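Local atomic coordinates of transcriptional regulator (Mesorhizobium loti, PDB entry 3BHQ), a protein that probably binds regulatory DNA as a dimeric transcription factor of the TetR family. Residues Gln19-Ala24 / Glu36-Lys41; Glu62-Thr67 / Gly126-Glu131; Ser164-Met169 / Ala197-Phe202. All blocks are in the same frame, centred on the assembly; numbering follows the deposited sequence.

The three contacts join helices of one all-helical subunit and are made mainly by apolar side chains, with no hydrogen bond across any of them. Contact 1 lies in the DNA-binding head, where small alanines let two helices come close and a solvent-exposed lysine edges a buried isoleucine. Contact 2, about 18 Å away between centres, is only partly buried; it ties helix 56-83 to helix 123-150 and touches contact 1 through V63, which packs on A21 and T22. Contact 3, wholly buried, lies about 38 Å from contact 1 between centres, beyond the chain's centre, and pairs larger side chains. Contacts 2 and 3 both reach the second subunit; contact 1 does not.

Contact 1: Gln19-Ala24 / Glu36-Lys41; sequences QAATAA and EEIATK. With EDO (1,2-ethanediol), chain E.
I38 points its side chain at the alanine face of helix 9-28. Its CG2 lies 3.8 Å from A21 CB, while CG1 turns along the helix to meet A24 CB at 3.9 Å. This split follows from chi1 of -69°, which sets CG2 anti to the backbone N and CG1 beside that nitrogen. A20 CB sits equally near I38 O and K41 CG, 3.9 Å from each. K41 then runs extended across the A20-A24 turn, bending only at chi4 (65°). Its CD-CE part passes over the backbone carbonyl of A20 as well as the A23 methyl, CE lying 3.5 Å from both A20 O and A23 CB. The ammonium end gives a hydrogen bond from NZ to O1 of a 1,2-ethanediol, 2.8 Å long; the diol lies against A23 and A24 and also bonds K28. With alanines as the side chains of 19-24 that meet it, segment 36-41 approaches to 8.7 Å between axes, crossing at 123°. L59 of helix 56-83 touches both A21 and I38. Helix 35-42 opens the predicted helix-turn-helix, and its packing against helix 9-28 belongs to the three-helix DNA-binding domain of TetR-family regulators.

Contact 2: Glu62-Thr67 / Gly126-Glu131; sequences EVVLST and GRAWYE. With EDO (1,2-ethanediol), chain I.
A chi1 of 171° swings V64 CG1 to the side opposite its amide nitrogen, and chi1 of 178° does likewise for W129 CG, which brings the valine methyl to the base of the indole side chain. The contact belongs to the TetR-type fold, in which helix 56-83 runs from the DNA-binding head into the helical C-terminal body; here it lies beside helix 123-150, with the segment axes only 11° from parallel and 9.2 Å apart. V64 CG1 reaches W129 CB at 4.0 Å, near the plane of the indole and at its edge, and also sits 3.7 Å from the W129 backbone N. A128 fills the space beside it: its methyl faces the valine and takes L65 CD2 at 3.9 Å. L65 starts out directed away from helix 123-150, and only the end of its side chain comes back to A128. On the six-membered ring, T67 CG2 lies 4.1 Å from W129 CZ3, approaching obliquely. Replacing T67 by a glycine would probably open a gap beside that ring and leave a bound 1,2-ethanediol, itself probably from the crystallisation liquor, without its hydroxyl partner. I115 of helix 106-117 touches both V64 and W129, and L108 and L111 of the same helix touch T67, so a third helix shares this interface. The ring of W129 also meets that of F180 of the second subunit, which carries the packing on to the dimer partner. T67 OG1 shares a 2.7 Å hydrogen bond with O1 of the 1,2-ethanediol, whose O1 also lies against the threonine methyl.

Contact 3: Ser164-Met169 / Ala197-Phe202; sequences SHLFGM and ASVEAF
F202 projects from helix 188-206 into the hollow between L166 and M169, one turn apart on helix 159-181; L166 CD1 and M169 CE each lie 4.2 Å from F202 CB. The leucine crosses the phenylalanine at about a right angle, with CD1 against its CB and its own CB against the CD1/CE1 side of the ring. There L166 CB comes within 3.7 Å of F202 CD1, approaching the ring obliquely. The leucine also makes a looser contact with V199, L166 CD1 lying 4.5 Å from V199 CG2. M169, a selenomethionine, is a bump in the other direction and fits over the small side chain of A201. A bend at chi3 (-85°) takes its end along helix 188-206, with SE resting 3.7 Å from A201 CB before CE continues to F202. Where the backbones come nearest, 5.6 Å between the CA atoms of M169 and S198, the facing residue is a small serine. S198 points its CB at M169 CB, 4.3 Å away, and its OG is hydrogen-bonded to the carbonyl of H194 in its own helix. The segments run at 147° to each other, axes 9.4 Å apart: a roughly antiparallel helix pair of the C-terminal domain. As in other TetR-family proteins, these last two long helices are probably the main dimer-forming elements. Helix 123-150 supplies F145, which touches both L166 and F202, and V199 packs on L92 and A96 of helix 88-103. M169 also packs on H165 of the second subunit, placing helix 159-181 between helix 188-206 of its own chain and the dimer partner.

Contact 1: Gln19-Ala24 / Glu36-Lys41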
ATOM      1  N   GLN A  19      12.949  14.274 -16.676  1.00 20.67           N
ATOM      2  CA  GLN A  19      13.869  13.167 -16.324  1.00 23.46           C
ATOM      3  C   GLN A  19      14.830  13.599 -15.192  1.00 20.76           C
ATOM      4  O   GLN A  19      15.047  12.878 -14.195  1.00 22.10           O
ATOM      5  CB  GLN A  19      14.607  12.734 -17.590  1.00 24.67           C
ATOM      6  CG  GLN A  19      15.517  11.538 -17.469  1.00 32.85           C
ATOM      7  CD  GLN A  19      16.279  11.237 -18.775  1.00 35.92           C
ATOM      8  OE1 GLN A  19      15.920  11.705 -19.876  1.00 50.09           O
ATOM      9  NE2 GLN A  19      17.342  10.450 -18.646  1.00 54.32           N
ATOM     10  N   ALA A  20      15.445  14.785 -15.355  1.00 21.51           N
ATOM     11  CA  ALA A  20      16.320  15.338 -14.341  1.00 21.08           C
ATOM     12  C   ALA A  20      15.618  15.602 -13.025  1.00 21.31           C
ATOM     13  O   ALA A  20      16.131  15.310 -11.955  1.00 21.13           O
ATOM     14  CB  ALA A  20      16.980  16.646 -14.861  1.00 21.08           C
ATOM     15  N   ALA A  21      14.397  16.137 -13.100  1.00 19.75           N
ATOM     16  CA  ALA A  21      13.618  16.439 -11.907  1.00 18.73           C
ATOM     17  C   ALA A  21      13.261  15.164 -11.155  1.00 18.28           C
ATOM     18  O   ALA A  21      13.293  15.144  -9.953  1.00 19.42           O
ATOM     19  CB  ALA A  21      12.355  17.241 -12.269  1.00 18.29           C
ATOM     20  N   THR A  22      12.911  14.139 -11.914  1.00 18.32           N
ATOM     21  CA  THR A  22      12.535  12.827 -11.324  1.00 20.02           C
ATOM     22  C   THR A  22      13.683  12.244 -10.515  1.00 22.41           C
ATOM     23  O   THR A  22      13.522  11.891  -9.341  1.00 23.44           O
ATOM     24  CB  THR A  22      12.120  11.813 -12.392  1.00 20.95           C
ATOM     25  OG1 THR A  22      11.029  12.312 -13.194  1.00 21.22           O
ATOM     26  CG2 THR A  22      11.670  10.483 -11.732  1.00 22.61           C
ATOM     27  N   ALA A  23      14.873  12.259 -11.113  1.00 21.34           N
ATOM     28  CA  ALA A  23      16.076  11.766 -10.410  1.00 20.63           C
ATOM     29  C   ALA A  23      16.415  12.625  -9.185  1.00 22.22           C
ATOM     30  O   ALA A  23      16.779  12.112  -8.122  1.00 23.65           O
ATOM     31  CB  ALA A  23      17.269  11.710 -11.380  1.00 22.99           C
ATOM     32  N   ALA A  24      16.317  13.951  -9.344  1.00 20.44           N
ATOM     33  CA  ALA A  24      16.631  14.906  -8.258  1.00 20.84           C
ATOM     34  C   ALA A  24      15.703  14.751  -7.061  1.00 22.71           C
ATOM     35  O   ALA A  24      16.160  14.676  -5.915  1.00 24.41           O
ATOM     36  CB  ALA A  24      16.613  16.376  -8.783  1.00 21.13           C
ATOM     37  N   GLU A  36      16.815  25.568  -9.901  1.00 25.03           N
ATOM     38  CA  GLU A  36      18.142  25.896 -10.408  1.00 25.52           C
ATOM     39  C   GLU A  36      19.009  24.640 -10.555  1.00 23.52           C
ATOM     40  O   GLU A  36      19.651  24.434 -11.593  1.00 24.10           O
ATOM     41  CB  GLU A  36      18.819  26.964  -9.510  1.00 26.67           C
ATOM     42  CG  GLU A  36      18.104  28.365  -9.500  1.00 38.06           C
ATOM     43  CD  GLU A  36      16.765  28.459  -8.710  1.00 44.09           C
ATOM     44  OE1 GLU A  36      16.429  27.546  -7.903  1.00 36.12           O
ATOM     45  OE2 GLU A  36      16.036  29.460  -8.913  1.00 41.10           O
ATOM     46  N   GLU A  37      18.997  23.770  -9.546  1.00 22.88           N
ATOM     47  CA  GLU A  37      19.748  22.512  -9.603  1.00 24.33           C
ATOM     48  C   GLU A  37      19.217  21.553 -10.682  1.00 21.91           C
ATOM     49  O   GLU A  37      19.988  20.875 -11.367  1.00 22.24           O
ATOM     50  CB  GLU A  37      19.768  21.834  -8.221  1.00 27.80           C
ATOM     51  CG  GLU A  37      20.606  22.641  -7.211  1.00 31.49           C
ATOM     52  CD  GLU A  37      20.364  22.246  -5.772  1.00 31.67           C
ATOM     53  OE1 GLU A  37      19.248  22.490  -5.277  1.00 38.34           O
ATOM     54  OE2 GLU A  37      21.304  21.747  -5.121  1.00 38.08           O
ATOM     55  N   ILE A  38      17.885  21.488 -10.820  1.00 20.58           N
ATOM     56  CA  ILE A  38      17.255  20.666 -11.850  1.00 20.28           C
ATOM     57  C   ILE A  38      17.621  21.176 -13.250  1.00 19.08           C
ATOM     58  O   ILE A  38      17.954  20.377 -14.141  1.00 20.27           O
ATOM     59  CB  ILE A  38      15.715  20.582 -11.652  1.00 19.18           C
ATOM     60  CG1 ILE A  38      15.422  19.745 -10.387  1.00 21.97           C
ATOM     61  CG2 ILE A  38      15.031  19.919 -12.867  1.00 20.12           C
ATOM     62  CD1 ILE A  38      14.023  19.903  -9.839  1.00 20.57           C
ATOM     63  N   ALA A  39      17.595  22.503 -13.420  1.00 19.90           N
ATOM     64  CA  ALA A  39      17.980  23.122 -14.693  1.00 19.23           C
ATOM     65  C   ALA A  39      19.388  22.686 -15.072  1.00 20.50           C
ATOM     66  O   ALA A  39      19.634  22.227 -16.196  1.00 18.64           O
ATOM     67  CB  ALA A  39      17.895  24.677 -14.631  1.00 20.01           C
ATOM     68  N   THR A  40      20.314  22.798 -14.124  1.00 18.87           N
ATOM     69  CA  THR A  40      21.705  22.407 -14.362  1.00 21.14           C
ATOM     70  C   THR A  40      21.828  20.928 -14.739  1.00 21.79           C
ATOM     71  O   THR A  40      22.476  20.593 -15.726  1.00 22.85           O
ATOM     72  CB  THR A  40      22.568  22.737 -13.141  1.00 22.12           C
ATOM     73  OG1 THR A  40      22.500  24.143 -12.904  1.00 25.09           O
ATOM     74  CG2 THR A  40      24.014  22.316 -13.362  1.00 24.23           C
ATOM     75  N   LYS A  41      21.165  20.066 -13.971  1.00 21.68           N
ATOM     76  CA  LYS A  41      21.179  18.625 -14.215  1.00 23.90           C
ATOM     77  C   LYS A  41      20.615  18.268 -15.594  1.00 22.06           C
ATOM     78  O   LYS A  41      21.102  17.347 -16.250  1.00 25.43           O
ATOM     79  CB  LYS A  41      20.422  17.917 -13.091  1.00 24.78           C
ATOM     80  CG  LYS A  41      20.417  16.414 -13.130  1.00 28.37           C
ATOM     81  CD  LYS A  41      19.571  15.881 -11.970  1.00 32.61           C
ATOM     82  CE  LYS A  41      19.454  14.373 -12.025  1.00 35.65           C
ATOM     83  NZ  LYS A  41      20.812  13.754 -11.807  1.00 42.28           N
TER
HETATM   84  C1  EDO E 213      20.306  13.330  -8.328  1.00 46.80           C
HETATM   85  O1  EDO E 213      21.007  12.552  -9.306  1.00 57.40           O
HETATM   86  C2  EDO E 213      20.271  14.797  -8.728  1.00 40.84           C
HETATM   87  O2  EDO E 213      20.307  15.664  -7.593  1.00 32.73           O

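Contact 2: Glu62-Thr67 / Gly126-Glu131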
ATOM      1  N   GLU A  62       4.223  17.227 -12.743  1.00 19.92           N
ATOM      2  CA  GLU A  62       4.576  16.680 -14.063  1.00 17.18           C
ATOM      3  C   GLU A  62       5.426  15.397 -13.990  1.00 19.60           C
ATOM      4  O   GLU A  62       5.309  14.535 -14.862  1.00 19.42           O
ATOM      5  CB  GLU A  62       5.254  17.754 -14.924  1.00 18.30           C
ATOM      6  CG  GLU A  62       4.281  18.818 -15.331  1.00 17.98           C
ATOM      7  CD  GLU A  62       3.278  18.323 -16.380  1.00 22.67           C
ATOM      8  OE1 GLU A  62       3.661  17.670 -17.382  1.00 27.40           O
ATOM      9  OE2 GLU A  62       2.119  18.625 -16.230  1.00 24.37           O
ATOM     10  N   VAL A  63       6.332  15.317 -13.002  1.00 18.47           N
ATOM     11  CA  VAL A  63       7.131  14.099 -12.757  1.00 19.34           C
ATOM     12  C   VAL A  63       6.176  12.935 -12.473  1.00 17.92           C
ATOM     13  O   VAL A  63       6.312  11.847 -13.057  1.00 19.66           O
ATOM     14  CB  VAL A  63       8.110  14.305 -11.593  1.00 19.91           C
ATOM     15  CG1 VAL A  63       8.628  12.970 -11.010  1.00 19.87           C
ATOM     16  CG2 VAL A  63       9.265  15.203 -12.062  1.00 18.92           C
ATOM     17  N   VAL A  64       5.208  13.175 -11.599  1.00 18.33           N
ATOM     18  CA  VAL A  64       4.220  12.107 -11.232  1.00 18.04           C
ATOM     19  C   VAL A  64       3.453  11.661 -12.467  1.00 18.89           C
ATOM     20  O   VAL A  64       3.342  10.466 -12.766  1.00 19.88           O
ATOM     21  CB  VAL A  64       3.282  12.510 -10.080  1.00 18.09           C
ATOM     22  CG1 VAL A  64       2.146  11.466  -9.893  1.00 20.19           C
ATOM     23  CG2 VAL A  64       4.086  12.759  -8.779  1.00 20.84           C
ATOM     24  N   LEU A  65       2.944  12.621 -13.235  1.00 18.64           N
ATOM     25  CA  LEU A  65       2.206  12.270 -14.445  1.00 18.77           C
ATOM     26  C   LEU A  65       3.048  11.540 -15.485  1.00 18.99           C
ATOM     27  O   LEU A  65       2.549  10.618 -16.129  1.00 19.54           O
ATOM     28  CB  LEU A  65       1.537  13.491 -15.070  1.00 18.19           C
ATOM     29  CG  LEU A  65       0.463  14.164 -14.247  1.00 19.08           C
ATOM     30  CD1 LEU A  65       0.058  15.491 -14.934  1.00 21.74           C
ATOM     31  CD2 LEU A  65      -0.750  13.254 -14.070  1.00 21.29           C
ATOM     32  N   SER A  66       4.308  11.946 -15.677  1.00 18.50           N
ATOM     33  CA  SER A  66       5.204  11.279 -16.636  0.50 17.53           C
ATOM     34  C   SER A  66       5.459   9.828 -16.242  1.00 19.30           C
ATOM     35  O   SER A  66       5.403   8.943 -17.077  1.00 20.73           O
ATOM     36  CB  SER A  66       6.548  12.016 -16.745  0.50 19.04           C
ATOM     37  OG  SER A  66       7.403  11.406 -17.705  0.50 18.39           O
ATOM     38  N   THR A  67       5.718   9.611 -14.958  1.00 19.48           N
ATOM     39  CA  THR A  67       5.961   8.258 -14.450  1.00 20.18           C
ATOM     40  C   THR A  67       4.682   7.396 -14.610  1.00 20.11           C
ATOM     41  O   THR A  67       4.769   6.249 -15.084  1.00 19.52           O
ATOM     42  CB  THR A  67       6.477   8.290 -13.018  1.00 21.23           C
ATOM     43  OG1 THR A  67       7.791   8.843 -13.027  1.00 23.00           O
ATOM     44  CG2 THR A  67       6.558   6.856 -12.474  1.00 21.13           C
ATOM     45  N   GLY A 126      -0.541  12.659  -4.972  1.00 21.09           N
ATOM     46  CA  GLY A 126      -1.185  11.371  -4.744  1.00 18.30           C
ATOM     47  C   GLY A 126      -2.484  11.208  -5.505  1.00 18.50           C
ATOM     48  O   GLY A 126      -2.797  10.096  -5.997  1.00 18.95           O
ATOM     49  N   ARG A 127      -3.259  12.290  -5.652  1.00 19.03           N
ATOM     50  CA  ARG A 127      -4.464  12.202  -6.461  1.00 20.13           C
ATOM     51  C   ARG A 127      -4.125  11.874  -7.922  1.00 18.66           C
ATOM     52  O   ARG A 127      -4.767  11.027  -8.535  1.00 20.73           O
ATOM     53  CB  ARG A 127      -5.273  13.480  -6.360  1.00 21.24           C
ATOM     54  CG  ARG A 127      -5.919  13.680  -5.026  1.00 25.75           C
ATOM     55  CD  ARG A 127      -7.054  14.754  -5.149  1.00 32.80           C
ATOM     56  NE  ARG A 127      -6.589  16.045  -5.681  1.00 45.55           N
ATOM     57  CZ  ARG A 127      -6.204  17.117  -4.968  1.00 43.61           C
ATOM     58  NH1 ARG A 127      -6.200  17.127  -3.625  1.00 48.15           N
ATOM     59  NH2 ARG A 127      -5.830  18.214  -5.618  1.00 41.95           N
ATOM     60  N   ALA A 128      -3.085  12.518  -8.458  1.00 21.20           N
ATOM     61  CA  ALA A 128      -2.630  12.244  -9.824  1.00 19.42           C
ATOM     62  C   ALA A 128      -2.137  10.815  -9.972  1.00 19.63           C
ATOM     63  O   ALA A 128      -2.488  10.156 -10.945  1.00 20.43           O
ATOM     64  CB  ALA A 128      -1.534  13.217 -10.249  1.00 19.58           C
ATOM     65  N   TRP A 129      -1.314  10.350  -9.024  1.00 18.67           N
ATOM     66  CA  TRP A 129      -0.837   8.964  -9.084  1.00 19.23           C
ATOM     67  C   TRP A 129      -2.036   7.990  -9.059  1.00 17.77           C
ATOM     68  O   TRP A 129      -2.104   7.012  -9.847  1.00 18.82           O
ATOM     69  CB  TRP A 129       0.170   8.625  -7.973  1.00 19.01           C
ATOM     70  CG  TRP A 129       0.536   7.197  -8.116  1.00 19.28           C
ATOM     71  CD1 TRP A 129       0.076   6.165  -7.356  1.00 22.03           C
ATOM     72  CD2 TRP A 129       1.318   6.608  -9.165  1.00 20.09           C
ATOM     73  NE1 TRP A 129       0.535   4.974  -7.858  1.00 22.04           N
ATOM     74  CE2 TRP A 129       1.309   5.211  -8.954  1.00 21.33           C
ATOM     75  CE3 TRP A 129       2.056   7.129 -10.243  1.00 25.02           C
ATOM     76  CZ2 TRP A 129       2.007   4.314  -9.787  1.00 25.68           C
ATOM     77  CZ3 TRP A 129       2.750   6.239 -11.068  1.00 24.14           C
ATOM     78  CH2 TRP A 129       2.704   4.848 -10.834  1.00 23.19           C
ATOM     79  N   TYR A 130      -2.950   8.241  -8.146  1.00 17.24           N
ATOM     80  CA  TYR A 130      -4.104   7.329  -7.993  1.00 19.12           C
ATOM     81  C   TYR A 130      -4.943   7.267  -9.273  1.00 19.65           C
ATOM     82  O   TYR A 130      -5.267   6.159  -9.728  1.00 20.34           O
ATOM     83  CB  TYR A 130      -4.964   7.692  -6.775  1.00 20.00           C
ATOM     84  CG  TYR A 130      -6.001   6.636  -6.493  1.00 19.12           C
ATOM     85  CD1 TYR A 130      -5.633   5.392  -6.036  1.00 16.95           C
ATOM     86  CD2 TYR A 130      -7.334   6.864  -6.736  1.00 18.27           C
ATOM     87  CE1 TYR A 130      -6.567   4.406  -5.806  1.00 18.15           C
ATOM     88  CE2 TYR A 130      -8.280   5.870  -6.499  1.00 17.41           C
ATOM     89  CZ  TYR A 130      -7.884   4.644  -6.057  1.00 19.63           C
ATOM     90  OH  TYR A 130      -8.776   3.621  -5.812  1.00 25.11           O
ATOM     91  N   GLU A 131      -5.256   8.429  -9.877  1.00 19.37           N
ATOM     92  CA  GLU A 131      -6.073   8.473 -11.105  0.50 19.93           C
ATOM     93  C   GLU A 131      -5.337   7.962 -12.333  1.00 19.52           C
ATOM     94  O   GLU A 131      -5.835   7.113 -13.065  1.00 20.35           O
ATOM     95  CB  GLU A 131      -6.528   9.919 -11.410  0.50 20.37           C
ATOM     96  CG  GLU A 131      -7.490  10.061 -12.631  0.50 22.49           C
ATOM     97  CD  GLU A 131      -7.672  11.495 -13.130  0.50 24.40           C
ATOM     98  OE1 GLU A 131      -7.359  12.464 -12.405  0.50 34.41           O
ATOM     99  OE2 GLU A 131      -8.124  11.648 -14.272  0.50 31.86           O
TER
HETATM  100  C1  EDO I 217      10.240   6.160 -12.038  1.00 38.45           C
HETATM  101  O1  EDO I 217       9.910   7.169 -12.990  1.00 31.63           O
HETATM  102  C2  EDO I 217      11.399   6.706 -11.240  1.00 40.29           C
HETATM  103  O2  EDO I 217      12.517   6.814 -12.120  1.00 38.58           O

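Contact 3: Ser164-Met169 / Ala197-Phe202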
ATOM      1  N   SER A 164      -8.417  -5.857  -9.655  1.00 19.79           N
ATOM      2  CA  SER A 164      -7.906  -5.488  -8.324  1.00 19.73           C
ATOM      3  C   SER A 164      -7.564  -6.748  -7.508  1.00 18.50           C
ATOM      4  O   SER A 164      -6.624  -6.717  -6.735  1.00 20.61           O
ATOM      5  CB  SER A 164      -8.887  -4.593  -7.543  1.00 24.57           C
ATOM      6  OG  SER A 164      -9.959  -5.336  -7.000  1.00 27.20           O
ATOM      7  N   HIS A 165      -8.317  -7.836  -7.706  1.00 18.56           N
ATOM      8  CA  HIS A 165      -8.012  -9.115  -7.025  1.00 19.61           C
ATOM      9  C   HIS A 165      -6.688  -9.710  -7.450  1.00 19.69           C
ATOM     10  O   HIS A 165      -5.910 -10.158  -6.600  1.00 20.02           O
ATOM     11  CB  HIS A 165      -9.146 -10.117  -7.163  1.00 19.61           C
ATOM     12  CG  HIS A 165     -10.374  -9.725  -6.398  1.00 18.18           C
ATOM     13  ND1 HIS A 165     -11.582 -10.351  -6.579  1.00 19.38           N
ATOM     14  CD2 HIS A 165     -10.586  -8.744  -5.496  1.00 18.44           C
ATOM     15  CE1 HIS A 165     -12.474  -9.823  -5.761  1.00 19.82           C
ATOM     16  NE2 HIS A 165     -11.896  -8.843  -5.092  1.00 18.68           N
ATOM     17  N   LEU A 166      -6.409  -9.712  -8.766  1.00 18.92           N
ATOM     18  CA  LEU A 166      -5.107 -10.197  -9.263  1.00 18.22           C
ATOM     19  C   LEU A 166      -3.983  -9.316  -8.668  1.00 19.37           C
ATOM     20  O   LEU A 166      -3.024  -9.831  -8.108  1.00 18.06           O
ATOM     21  CB  LEU A 166      -5.049 -10.173 -10.809  1.00 18.94           C
ATOM     22  CG  LEU A 166      -3.700 -10.634 -11.378  1.00 19.96           C
ATOM     23  CD1 LEU A 166      -3.329 -12.096 -10.936  1.00 19.62           C
ATOM     24  CD2 LEU A 166      -3.637 -10.459 -12.921  1.00 20.91           C
ATOM     25  N   PHE A 167      -4.092  -8.000  -8.820  1.00 18.73           N
ATOM     26  CA  PHE A 167      -3.077  -7.086  -8.314  1.00 18.65           C
ATOM     27  C   PHE A 167      -2.911  -7.199  -6.794  1.00 18.15           C
ATOM     28  O   PHE A 167      -1.775  -7.215  -6.300  1.00 19.09           O
ATOM     29  CB  PHE A 167      -3.379  -5.627  -8.702  1.00 18.66           C
ATOM     30  CG  PHE A 167      -2.965  -5.265 -10.111  1.00 18.60           C
ATOM     31  CD1 PHE A 167      -3.663  -5.710 -11.213  1.00 23.62           C
ATOM     32  CD2 PHE A 167      -1.880  -4.420 -10.324  1.00 22.89           C
ATOM     33  CE1 PHE A 167      -3.290  -5.325 -12.509  1.00 23.11           C
ATOM     34  CE2 PHE A 167      -1.501  -4.028 -11.627  1.00 27.16           C
ATOM     35  CZ  PHE A 167      -2.214  -4.488 -12.722  1.00 20.63           C
ATOM     36  N   GLY A 168      -4.028  -7.307  -6.093  1.00 18.85           N
ATOM     37  CA  GLY A 168      -3.993  -7.439  -4.638  1.00 19.96           C
ATOM     38  C   GLY A 168      -3.305  -8.718  -4.177  1.00 20.51           C
ATOM     39  O   GLY A 168      -2.448  -8.678  -3.296  1.00 19.57           O
HETATM   40  N   MSE A 169      -3.634  -9.850  -4.795  1.00 19.88           N
HETATM   41  CA  MSE A 169      -2.966 -11.114  -4.422  1.00 19.78           C
HETATM   42  C   MSE A 169      -1.488 -11.080  -4.738  1.00 21.37           C
HETATM   43  O   MSE A 169      -0.655 -11.553  -3.954  1.00 22.23           O
HETATM   44  CB  MSE A 169      -3.657 -12.304  -5.060  1.00 22.27           C
HETATM   45  CG  MSE A 169      -4.949 -12.520  -4.450  1.00 22.31           C
HETATM   46 SE   MSE A 169      -5.721 -14.184  -4.934  0.75 26.62          SE
HETATM   47  CE  MSE A 169      -6.402 -13.526  -6.403  1.00 10.09           C
ATOM     48  N   ALA A 197       1.780 -18.650  -7.867  1.00 25.25           N
ATOM     49  CA  ALA A 197       0.839 -18.945  -6.803  1.00 24.18           C
ATOM     50  C   ALA A 197      -0.369 -17.969  -6.827  1.00 22.38           C
ATOM     51  O   ALA A 197      -1.503 -18.388  -6.633  1.00 24.54           O
ATOM     52  CB  ALA A 197       1.561 -18.886  -5.435  1.00 24.61           C
ATOM     53  N   SER A 198      -0.114 -16.689  -7.114  1.00 23.76           N
ATOM     54  CA  SER A 198      -1.176 -15.672  -7.221  1.00 22.39           C
ATOM     55  C   SER A 198      -2.125 -16.003  -8.402  1.00 21.21           C
ATOM     56  O   SER A 198      -3.339 -15.886  -8.310  1.00 22.00           O
ATOM     57  CB  SER A 198      -0.610 -14.263  -7.401  1.00 28.43           C
ATOM     58  OG  SER A 198       0.350 -13.951  -6.397  1.00 28.87           O
ATOM     59  N   VAL A 199      -1.533 -16.381  -9.537  1.00 20.00           N
ATOM     60  CA  VAL A 199      -2.296 -16.774 -10.731  1.00 21.41           C
ATOM     61  C   VAL A 199      -3.118 -18.037 -10.498  1.00 19.95           C
ATOM     62  O   VAL A 199      -4.267 -18.120 -10.930  1.00 19.26           O
ATOM     63  CB  VAL A 199      -1.370 -16.905 -11.951  1.00 19.88           C
ATOM     64  CG1 VAL A 199      -2.080 -17.599 -13.159  1.00 19.07           C
ATOM     65  CG2 VAL A 199      -0.836 -15.558 -12.323  1.00 20.89           C
ATOM     66  N   GLU A 200      -2.560 -19.027  -9.803  1.00 20.93           N
ATOM     67  CA  GLU A 200      -3.321 -20.231  -9.458  1.00 22.83           C
ATOM     68  C   GLU A 200      -4.565 -19.899  -8.657  1.00 22.75           C
ATOM     69  O   GLU A 200      -5.644 -20.402  -8.942  1.00 21.80           O
ATOM     70  CB  GLU A 200      -2.457 -21.227  -8.695  1.00 26.44           C
ATOM     71  CG  GLU A 200      -3.139 -22.540  -8.355  1.00 30.46           C
ATOM     72  CD  GLU A 200      -2.188 -23.495  -7.660  1.00 35.14           C
ATOM     73  OE1 GLU A 200      -1.295 -24.034  -8.347  1.00 52.84           O
ATOM     74  OE2 GLU A 200      -2.343 -23.711  -6.434  1.00 55.93           O
ATOM     75  N   ALA A 201      -4.412 -19.033  -7.653  1.00 21.23           N
ATOM     76  CA  ALA A 201      -5.553 -18.626  -6.850  1.00 19.58           C
ATOM     77  C   ALA A 201      -6.565 -17.837  -7.684  1.00 18.10           C
ATOM     78  O   ALA A 201      -7.773 -18.025  -7.597  1.00 20.46           O
ATOM     79  CB  ALA A 201      -5.075 -17.796  -5.652  1.00 19.72           C
ATOM     80  N   PHE A 202      -6.061 -16.913  -8.502  1.00 19.76           N
ATOM     81  CA  PHE A 202      -6.896 -16.129  -9.410  1.00 19.96           C
ATOM     82  C   PHE A 202      -7.745 -17.015 -10.325  1.00 20.22           C
ATOM     83  O   PHE A 202      -8.946 -16.767 -10.466  1.00 20.62           O
ATOM     84  CB  PHE A 202      -6.043 -15.172 -10.249  1.00 21.72           C
ATOM     85  CG  PHE A 202      -6.842 -14.346 -11.225  1.00 20.62           C
ATOM     86  CD1 PHE A 202      -7.361 -13.118 -10.849  1.00 24.24           C
ATOM     87  CD2 PHE A 202      -7.060 -14.800 -12.529  1.00 23.83           C
ATOM     88  CE1 PHE A 202      -8.067 -12.363 -11.766  1.00 22.11           C
ATOM     89  CE2 PHE A 202      -7.796 -14.053 -13.438  1.00 24.38           C
ATOM     90  CZ  PHE A 202      -8.297 -12.839 -13.043  1.00 19.28           C
TER